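Tartronate semialdehyde reductase (Salmonella typhimurium, PDB 1VPD) probably catalyses the NADH- or NADPH-dependent reduction of tartronate semialdehyde to D-glycerate, the closing step of galactarate breakdown. Local coordinates at residues G9-G14 with K56-Q61; D43-A46 with E50-S53; N178-A183 with A257-T262; N247-S252 with L261-M266. All coordinates share one frame; numbering follows the deposited sequence.

Contact 1: G9-G14 with K56-Q61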
# COMPACT_ATOMS: atom_id res chain seq x y z
N GLY A 9 -4.01 -18.40 -2.03
CA GLY A 9 -3.65 -17.79 -3.28
C GLY A 9 -2.99 -16.46 -2.97
O GLY A 9 -3.38 -15.82 -2.00
N PHE A 10 -2.02 -16.05 -3.78
CA PHE A 10 -1.40 -14.72 -3.60
C PHE A 10 -1.06 -14.17 -4.96
O PHE A 10 -0.20 -14.70 -5.66
CB PHE A 10 -0.17 -14.83 -2.71
CG PHE A 10 0.20 -13.54 -2.01
CD1 PHE A 10 0.15 -13.48 -0.63
CD2 PHE A 10 0.57 -12.42 -2.72
CE1 PHE A 10 0.50 -12.31 0.04
CE2 PHE A 10 0.90 -11.23 -2.04
CZ PHE A 10 0.88 -11.20 -0.67
N ILE A 11 -1.75 -13.09 -5.37
CA ILE A 11 -1.59 -12.54 -6.70
C ILE A 11 -1.12 -11.09 -6.53
O ILE A 11 -1.85 -10.27 -5.99
CB ILE A 11 -2.90 -12.59 -7.49
CG1 ILE A 11 -3.39 -14.04 -7.63
CG2 ILE A 11 -2.70 -12.00 -8.87
CD1 ILE A 11 -4.74 -14.17 -8.27
N GLY A 12 0.08 -10.81 -7.03
CA GLY A 12 0.71 -9.51 -6.93
C GLY A 12 1.93 -9.60 -6.04
O GLY A 12 1.81 -9.57 -4.83
N LEU A 13 3.10 -9.75 -6.66
CA LEU A 13 4.36 -10.01 -5.98
C LEU A 13 5.32 -8.84 -6.22
O LEU A 13 6.50 -9.01 -6.58
CB LEU A 13 4.96 -11.33 -6.50
CG LEU A 13 4.05 -12.54 -6.34
CD1 LEU A 13 4.72 -13.77 -6.95
CD2 LEU A 13 3.69 -12.79 -4.87
N GLY A 14 4.80 -7.63 -6.02
CA GLY A 14 5.60 -6.43 -6.21
C GLY A 14 6.39 -6.05 -4.96
O GLY A 14 6.70 -6.88 -4.11
N LYS A 56 -7.92 -17.62 -12.33
CA LYS A 56 -8.98 -18.62 -12.29
C LYS A 56 -8.46 -19.94 -11.70
O LYS A 56 -9.09 -20.53 -10.83
CB LYS A 56 -9.55 -18.84 -13.69
CG LYS A 56 -10.42 -20.10 -13.86
CD LYS A 56 -10.99 -20.19 -15.27
CE LYS A 56 -11.94 -21.40 -15.41
NZ LYS A 56 -12.43 -21.52 -16.79
N ALA A 57 -7.29 -20.38 -12.17
CA ALA A 57 -6.70 -21.62 -11.67
C ALA A 57 -6.26 -21.51 -10.22
O ALA A 57 -6.35 -22.46 -9.47
CB ALA A 57 -5.53 -22.04 -12.53
N ILE A 58 -5.80 -20.33 -9.81
CA ILE A 58 -5.50 -20.13 -8.40
C ILE A 58 -6.78 -20.28 -7.57
O ILE A 58 -6.77 -20.95 -6.55
CB ILE A 58 -4.81 -18.77 -8.19
CG1 ILE A 58 -3.40 -18.86 -8.78
CG2 ILE A 58 -4.75 -18.42 -6.72
CD1 ILE A 58 -2.61 -17.60 -8.74
N ALA A 59 -7.87 -19.69 -8.03
CA ALA A 59 -9.13 -19.73 -7.32
C ALA A 59 -9.71 -21.15 -7.27
O ALA A 59 -10.36 -21.52 -6.31
CB ALA A 59 -10.12 -18.79 -7.95
N GLU A 60 -9.45 -21.94 -8.30
CA GLU A 60 -9.89 -23.35 -8.32
C GLU A 60 -9.21 -24.19 -7.23
O GLU A 60 -9.77 -25.18 -6.74
CB GLU A 60 -9.63 -23.96 -9.70
CG GLU A 60 -10.63 -23.47 -10.73
CD GLU A 60 -10.29 -23.80 -12.17
OE1 GLU A 60 -9.12 -24.06 -12.51
OE2 GLU A 60 -11.24 -23.77 -12.99
N GLN A 61 -8.00 -23.79 -6.84
CA GLN A 61 -7.18 -24.52 -5.89
C GLN A 61 -7.15 -23.98 -4.47
O GLN A 61 -6.70 -24.68 -3.56
CB GLN A 61 -5.74 -24.56 -6.40
CG GLN A 61 -5.55 -25.23 -7.75
CD GLN A 61 -4.15 -25.02 -8.27
OE1 GLN A 61 -3.19 -25.09 -7.51
NE2 GLN A 61 -4.03 -24.78 -9.56
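Ile58, on helix 55-61, carries this buried contact by sending both of its branches onto strand 7-11, the first strand of the Rossmann-type domain. One branch makes a side-chain contact: the CD1 methyl of Ile58 lies 3.8 Å from Ile11 CG1 and 4.1 Å from Ile11 CD1, the two isoleucines sliding past each other in opposite directions. The other branch meets bare backbone. With CG1 of Ile58 beside the backbone N (chi1 -70°), CG2 falls anti to it, and this methyl of Ile58 sits 3.7 Å from Gly9 CA, an approach made possible by the missing side chain of Gly9.

Polar bonding stays outside the pair. The strand is held by backbone hydrogen bonds between Gly9 or Ile11 and Ile66, and between Phe10 and both Val32 and Ser34, while the Phe10 side chain points away from the helix and packs on Met20 and Leu24. Beyond Ile11 the chain enters the glycine-rich turn of Gly12 and Gly14, consistent with NAD(+) binding, where Leu13 N is hydrogen-bonded to Asp35 OD1.

With no hydrogen bond between the two segments, their buried aliphatic contact allows close approach at Gly9 but gives no polar directionality.

Contact 2: D43-A46 with E50-S53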
# COMPACT_ATOMS: atom_id res chain seq x y z
N ASP A 43 11.13 -16.12 -7.93
CA ASP A 43 11.72 -15.81 -6.63
C ASP A 43 10.88 -16.40 -5.50
O ASP A 43 11.40 -16.96 -4.54
CB ASP A 43 11.79 -14.28 -6.50
CG ASP A 43 12.51 -13.83 -5.26
OD1 ASP A 43 13.28 -12.85 -5.37
OD2 ASP A 43 12.36 -14.36 -4.14
N VAL A 44 9.56 -16.25 -5.58
CA VAL A 44 8.69 -16.71 -4.53
C VAL A 44 8.54 -18.25 -4.56
O VAL A 44 8.45 -18.86 -3.51
CB VAL A 44 7.33 -15.94 -4.55
CG1 VAL A 44 6.42 -16.45 -3.48
CG2 VAL A 44 7.58 -14.43 -4.34
N ILE A 45 8.57 -18.85 -5.74
CA ILE A 45 8.59 -20.33 -5.78
C ILE A 45 9.88 -20.85 -5.18
O ILE A 45 9.87 -21.86 -4.51
CB ILE A 45 8.58 -20.80 -7.27
CG1 ILE A 45 7.20 -20.66 -7.91
CG2 ILE A 45 9.08 -22.27 -7.41
CD1 ILE A 45 7.21 -20.88 -9.41
N ALA A 46 10.98 -20.14 -5.37
CA ALA A 46 12.26 -20.56 -4.77
C ALA A 46 12.18 -20.54 -3.24
O ALA A 46 12.87 -21.31 -2.58
CB ALA A 46 13.40 -19.70 -5.30
N GLU A 50 4.01 -22.66 -4.69
CA GLU A 50 3.61 -23.11 -6.01
C GLU A 50 3.05 -21.96 -6.83
O GLU A 50 2.93 -20.83 -6.33
CB GLU A 50 2.56 -24.21 -5.87
CG GLU A 50 3.10 -25.42 -5.15
CD GLU A 50 2.14 -26.57 -5.20
OE1 GLU A 50 1.04 -26.41 -4.63
OE2 GLU A 50 2.51 -27.60 -5.83
N THR A 51 2.74 -22.23 -8.09
CA THR A 51 2.16 -21.24 -9.00
C THR A 51 1.12 -21.87 -9.93
O THR A 51 1.00 -23.09 -9.99
CB THR A 51 3.28 -20.51 -9.78
OG1 THR A 51 2.73 -19.44 -10.54
CG2 THR A 51 3.97 -21.45 -10.82
N ALA A 52 0.32 -21.03 -10.58
CA ALA A 52 -0.60 -21.46 -11.62
C ALA A 52 -0.69 -20.38 -12.68
O ALA A 52 -0.30 -19.25 -12.41
CB ALA A 52 -1.98 -21.76 -11.04
N SER A 53 -1.21 -20.72 -13.85
CA SER A 53 -1.09 -19.87 -15.04
C SER A 53 -2.14 -18.76 -15.10
O SER A 53 -2.01 -17.84 -15.92
CB SER A 53 -1.15 -20.71 -16.32
OG SER A 53 0.02 -21.53 -16.48
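Ile45 and Thr51 meet because of how their torsions aim one methyl each. In Ile45, CG1 stands beside the backbone N (chi1 -76°) and the chain then runs on extended, which carries CD1 outward from helix 38-46. In Thr51 the hydroxyl is the group anti to the backbone N (chi1 -173°), leaving CG2 between the N and the carbonyl carbon and facing the helix. The two belong to one beta-alpha-beta crossover of the Rossmann-type domain, in which strand 30-34 leads through helix 38-46 to the short, weakly bonded edge strand 50-51.

The methyls meet with the side chains crossing obliquely. In the one of its two modelled conformers described here, Ile45 CD1 lies 3.6 Å from Thr51 CG2; the second conformer may reflect the position of this contact at the protein surface. Further back along the same side chain, Ile45 CG1 only grazes the backbone, 4.5 Å from Glu50 C.

The polar ends turn to other parts of the domain. Thr51 OG1 is hydrogen-bonded to Val33 O, which helps to hold the rotation of the side chain. Glu50, whose side chain starts away from the helix, forms a salt bridge through OE1 with Lys7 NZ. One residue before Ile45, Val44 packs on Val33 and Leu13, seating the helix against the sheet and the glycine-rich turn. At the margin of the methyl contact, Thr51 CB lies 4.0 Å from Ile45 CD1.

Contact 3: N178-A183 with A257-T262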
# COMPACT_ATOMS: atom_id res chain seq x y z
N ASN A 178 -4.95 7.21 6.17
CA ASN A 178 -3.55 6.85 6.31
C ASN A 178 -2.66 7.57 5.31
O ASN A 178 -1.62 8.12 5.67
CB ASN A 178 -3.39 5.33 6.13
CG ASN A 178 -2.02 4.82 6.49
OD1 ASN A 178 -1.05 4.90 5.69
ND2 ASN A 178 -1.92 4.27 7.67
N GLN A 179 -3.10 7.60 4.06
CA GLN A 179 -2.29 8.15 2.98
C GLN A 179 -2.27 9.66 2.99
O GLN A 179 -1.30 10.25 2.54
CB GLN A 179 -2.80 7.63 1.63
CG GLN A 179 -2.53 6.12 1.41
CD GLN A 179 -1.09 5.73 1.64
OE1 GLN A 179 -0.66 5.54 2.78
NE2 GLN A 179 -0.32 5.63 0.56
N VAL A 180 -3.32 10.28 3.51
CA VAL A 180 -3.31 11.70 3.80
C VAL A 180 -2.20 11.99 4.80
O VAL A 180 -1.37 12.88 4.58
CB VAL A 180 -4.70 12.18 4.34
CG1 VAL A 180 -4.60 13.57 5.00
CG2 VAL A 180 -5.73 12.17 3.22
N ILE A 181 -2.18 11.24 5.89
CA ILE A 181 -1.16 11.47 6.92
C ILE A 181 0.25 11.23 6.37
O ILE A 181 1.16 12.02 6.61
CB ILE A 181 -1.42 10.63 8.18
CG1 ILE A 181 -2.59 11.26 8.95
CG2 ILE A 181 -0.17 10.60 9.06
CD1 ILE A 181 -3.22 10.28 9.95
N VAL A 182 0.45 10.15 5.64
CA VAL A 182 1.79 9.85 5.16
C VAL A 182 2.29 10.96 4.22
O VAL A 182 3.43 11.42 4.36
CB VAL A 182 1.86 8.47 4.50
CG1 VAL A 182 3.23 8.24 3.87
CG2 VAL A 182 1.58 7.37 5.54
N ALA A 183 1.46 11.37 3.27
CA ALA A 183 1.86 12.42 2.34
C ALA A 183 2.20 13.69 3.08
O ALA A 183 3.23 14.30 2.80
CB ALA A 183 0.80 12.70 1.31
N ALA A 257 -16.13 16.46 3.32
CA ALA A 257 -15.08 16.68 4.30
C ALA A 257 -14.23 17.89 3.86
O ALA A 257 -14.68 18.73 3.06
CB ALA A 257 -14.26 15.41 4.51
N GLN A 258 -13.05 18.05 4.43
CA GLN A 258 -12.25 19.26 4.29
C GLN A 258 -10.78 18.86 4.15
O GLN A 258 -10.14 18.45 5.12
CB GLN A 258 -12.48 20.12 5.54
CG GLN A 258 -11.76 21.45 5.56
CD GLN A 258 -12.09 22.38 4.39
OE1 GLN A 258 -13.24 22.40 3.84
NE2 GLN A 258 -11.12 23.17 4.03
N LEU A 259 -10.25 18.97 2.93
CA LEU A 259 -8.94 18.40 2.60
C LEU A 259 -7.96 19.43 1.99
O LEU A 259 -7.32 19.16 0.97
CB LEU A 259 -9.13 17.19 1.67
CG LEU A 259 -8.61 15.86 2.23
CD1 LEU A 259 -9.45 15.41 3.44
CD2 LEU A 259 -8.56 14.78 1.16
N PRO A 260 -7.78 20.58 2.64
CA PRO A 260 -6.89 21.61 2.08
C PRO A 260 -5.43 21.21 1.94
O PRO A 260 -4.79 21.52 0.91
CB PRO A 260 -7.05 22.79 3.06
CG PRO A 260 -7.47 22.13 4.37
CD PRO A 260 -8.37 21.00 3.93
N LEU A 261 -4.87 20.55 2.96
CA LEU A 261 -3.43 20.25 2.90
C LEU A 261 -3.15 19.15 1.88
O LEU A 261 -2.19 19.23 1.12
CB LEU A 261 -2.88 19.92 4.28
CG LEU A 261 -3.08 21.04 5.31
CD1 LEU A 261 -2.53 20.56 6.65
CD2 LEU A 261 -2.42 22.36 4.92
N THR A 262 -4.03 18.15 1.82
CA THR A 262 -3.96 17.10 0.82
C THR A 262 -4.09 17.69 -0.58
O THR A 262 -3.34 17.33 -1.49
CB THR A 262 -5.07 16.04 1.07
OG1 THR A 262 -4.87 15.39 2.33
CG2 THR A 262 -5.01 14.96 0.04
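Val180 and Thr262 form the tight part of a packing between two helices of the all-helical C-terminal region, the long helix 170-198 and the start of helix 260-274. The side chains cross at about a right angle, and the hydroxyl of Thr262 is presented to the fork of the valine: Thr262 OG1 lies 3.2 Å from Val180 CG1, a close approach for oxygen and carbon, and 3.4 Å from Val180 CG2. The threonine turns OG1 this way by setting it beside its backbone N (chi1 -63°). Thr262 is buried, and Leu184, one turn further along helix 170-198, also touches it.

Towards the start of the second segment the fit slackens. Leu259, at the N-cap position of helix 260-274, reaches Val180 with a single methyl, and the preceding Ala257 and Gln258 lie exposed. On the first helix, Ile181 starts away from the contact and is exposed.

Next to Val180, Gln179 lines the probable active site: its OE1 makes a weak hydrogen bond with NZ of Lys175, the predicted catalytic residue, and another with tartaric acid, probably from the crystallisation liquor; NE2 bonds Asp244 OD2. On the looser side, Leu259 CD2 stands 4.4 Å from Val180 CG2.

Contact 4: N247-S252 with L261-M266; sequences NALDTS and LTAAVM
Leu249 and Ala263 form the closest CA pair of the two segments, 7.2 Å apart, in an antiparallel helical hairpin of the C-terminal region. Helix 238-255 ends, the chain turns, and helix 260-274 returns; measured on the short segments 247-252 and 261-266, the two directions lie at 143° to each other. The axes of these segments come within 10.3 Å, a separation bridged by side chains. Within each segment the helical bonding is regular, as in the 2.8 Å hydrogen bond from Met266 N to Thr262 O.

Leu249 is the side chain that fills the gap. It points towards helix 260-274 and packs against Thr262, Ala263 and Met266 on successive turns, with Leu259, just before that helix, also touching it. Each part of the leucine has its own neighbour. The CD2 methyl of Leu249 settles 4.0 Å from Ala263 CB, where the small alanine lets it lie close to the backbone. The branch point, Leu249 CG, passes 4.2 Å from Thr262 CG2, the methyl that the threonine turns to this side, and the two side chains slide past each other in opposite directions.

Met266, present as selenomethionine, lies aslant to Leu249. Its chain starts with CG anti to the backbone N (chi1 167°) and then bends, and the side chain also packs on Ile242 and Ala246, the latter one residue before Asn247. Towards this residue, Leu249 CD1 lies 4.1 Å from both Met266 CB and Met266 CG.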
# COMPACT_ATOMS: atom_id res chain seq x y z
N ASN A 247 -8.01 9.46 -4.81
CA ASN A 247 -9.09 8.76 -4.15
C ASN A 247 -9.54 9.48 -2.86
O ASN A 247 -10.75 9.59 -2.61
CB ASN A 247 -8.70 7.31 -3.86
CG ASN A 247 -8.61 6.47 -5.13
OD1 ASN A 247 -9.19 6.83 -6.19
ND2 ASN A 247 -7.93 5.33 -5.03
N ALA A 248 -8.58 10.00 -2.09
CA ALA A 248 -8.91 10.71 -0.86
C ALA A 248 -9.71 11.97 -1.16
O ALA A 248 -10.72 12.26 -0.50
CB ALA A 248 -7.67 11.04 -0.08
N LEU A 249 -9.29 12.71 -2.17
CA LEU A 249 -9.98 13.93 -2.57
C LEU A 249 -11.36 13.63 -3.12
O LEU A 249 -12.32 14.33 -2.79
CB LEU A 249 -9.13 14.70 -3.59
CG LEU A 249 -7.92 15.40 -2.95
CD1 LEU A 249 -6.86 15.66 -4.01
CD2 LEU A 249 -8.28 16.69 -2.28
N ASP A 250 -11.48 12.57 -3.91
CA ASP A 250 -12.78 12.16 -4.44
C ASP A 250 -13.73 11.81 -3.29
O ASP A 250 -14.89 12.23 -3.28
CB ASP A 250 -12.66 10.94 -5.34
CG ASP A 250 -12.10 11.26 -6.73
OD1 ASP A 250 -11.99 12.45 -7.13
OD2 ASP A 250 -11.78 10.32 -7.49
N THR A 251 -13.23 11.06 -2.31
CA THR A 251 -14.07 10.70 -1.17
C THR A 251 -14.48 11.93 -0.38
O THR A 251 -15.65 12.09 -0.02
CB THR A 251 -13.36 9.68 -0.32
OG1 THR A 251 -13.26 8.45 -1.05
CG2 THR A 251 -14.18 9.35 0.91
N SER A 252 -13.53 12.83 -0.14
CA SER A 252 -13.81 14.08 0.57
C SER A 252 -14.87 14.91 -0.14
O SER A 252 -15.78 15.45 0.49
CB SER A 252 -12.52 14.88 0.75
OG SER A 252 -12.71 15.99 1.59
N LEU A 261 -4.87 20.55 2.96
CA LEU A 261 -3.43 20.25 2.90
C LEU A 261 -3.15 19.15 1.88
O LEU A 261 -2.19 19.23 1.12
CB LEU A 261 -2.88 19.92 4.28
CG LEU A 261 -3.08 21.04 5.31
CD1 LEU A 261 -2.53 20.56 6.65
CD2 LEU A 261 -2.42 22.36 4.92
N THR A 262 -4.03 18.15 1.82
CA THR A 262 -3.96 17.10 0.82
C THR A 262 -4.09 17.69 -0.58
O THR A 262 -3.34 17.33 -1.49
CB THR A 262 -5.07 16.04 1.07
OG1 THR A 262 -4.87 15.39 2.33
CG2 THR A 262 -5.01 14.96 0.04
N ALA A 263 -5.03 18.61 -0.76
CA ALA A 263 -5.19 19.27 -2.06
C ALA A 263 -3.90 19.98 -2.47
O ALA A 263 -3.48 19.89 -3.63
CB ALA A 263 -6.35 20.21 -2.05
N ALA A 264 -3.25 20.64 -1.52
CA ALA A 264 -1.97 21.31 -1.80
C ALA A 264 -0.87 20.32 -2.14
O ALA A 264 -0.14 20.51 -3.13
CB ALA A 264 -1.54 22.19 -0.65
N VAL A 265 -0.73 19.26 -1.35
CA VAL A 265 0.34 18.28 -1.62
C VAL A 265 0.10 17.53 -2.94
O VAL A 265 1.05 17.22 -3.66
CB VAL A 265 0.57 17.37 -0.42
CG1 VAL A 265 1.54 16.25 -0.76
CG2 VAL A 265 1.08 18.20 0.74
N MSE A 266 -1.16 17.32 -3.30
CA MSE A 266 -1.49 16.77 -4.61
C MSE A 266 -0.90 17.61 -5.74
O MSE A 266 -0.31 17.03 -6.67
CB MSE A 266 -2.99 16.60 -4.80
CG MSE A 266 -3.43 16.34 -6.23
SE MSE A 266 -2.71 14.63 -6.91
CE MSE A 266 -4.39 13.68 -7.08

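In the fold
From the N terminus, contact 1 closes a loop from strand 7-11 to helix 55-61, and contact 2 nests inside it as the end of one crossover. The two touch where Ala57 and Ile58 pack on Ala52, so strands 7-11 and 50-51 and helices 38-46 and 55-61 pack together at this end of the sheet. The chain then completes the sheet before contact 3 opens on helix 170-198, about 33 Å between its centre and that of contact 1. Contact 3 returns at residues 257-262. Contact 4 begins within that loop and ends on the same helix, sharing Leu261 and Thr262, so that helices 170-198, 238-255 and 260-274 are tied together.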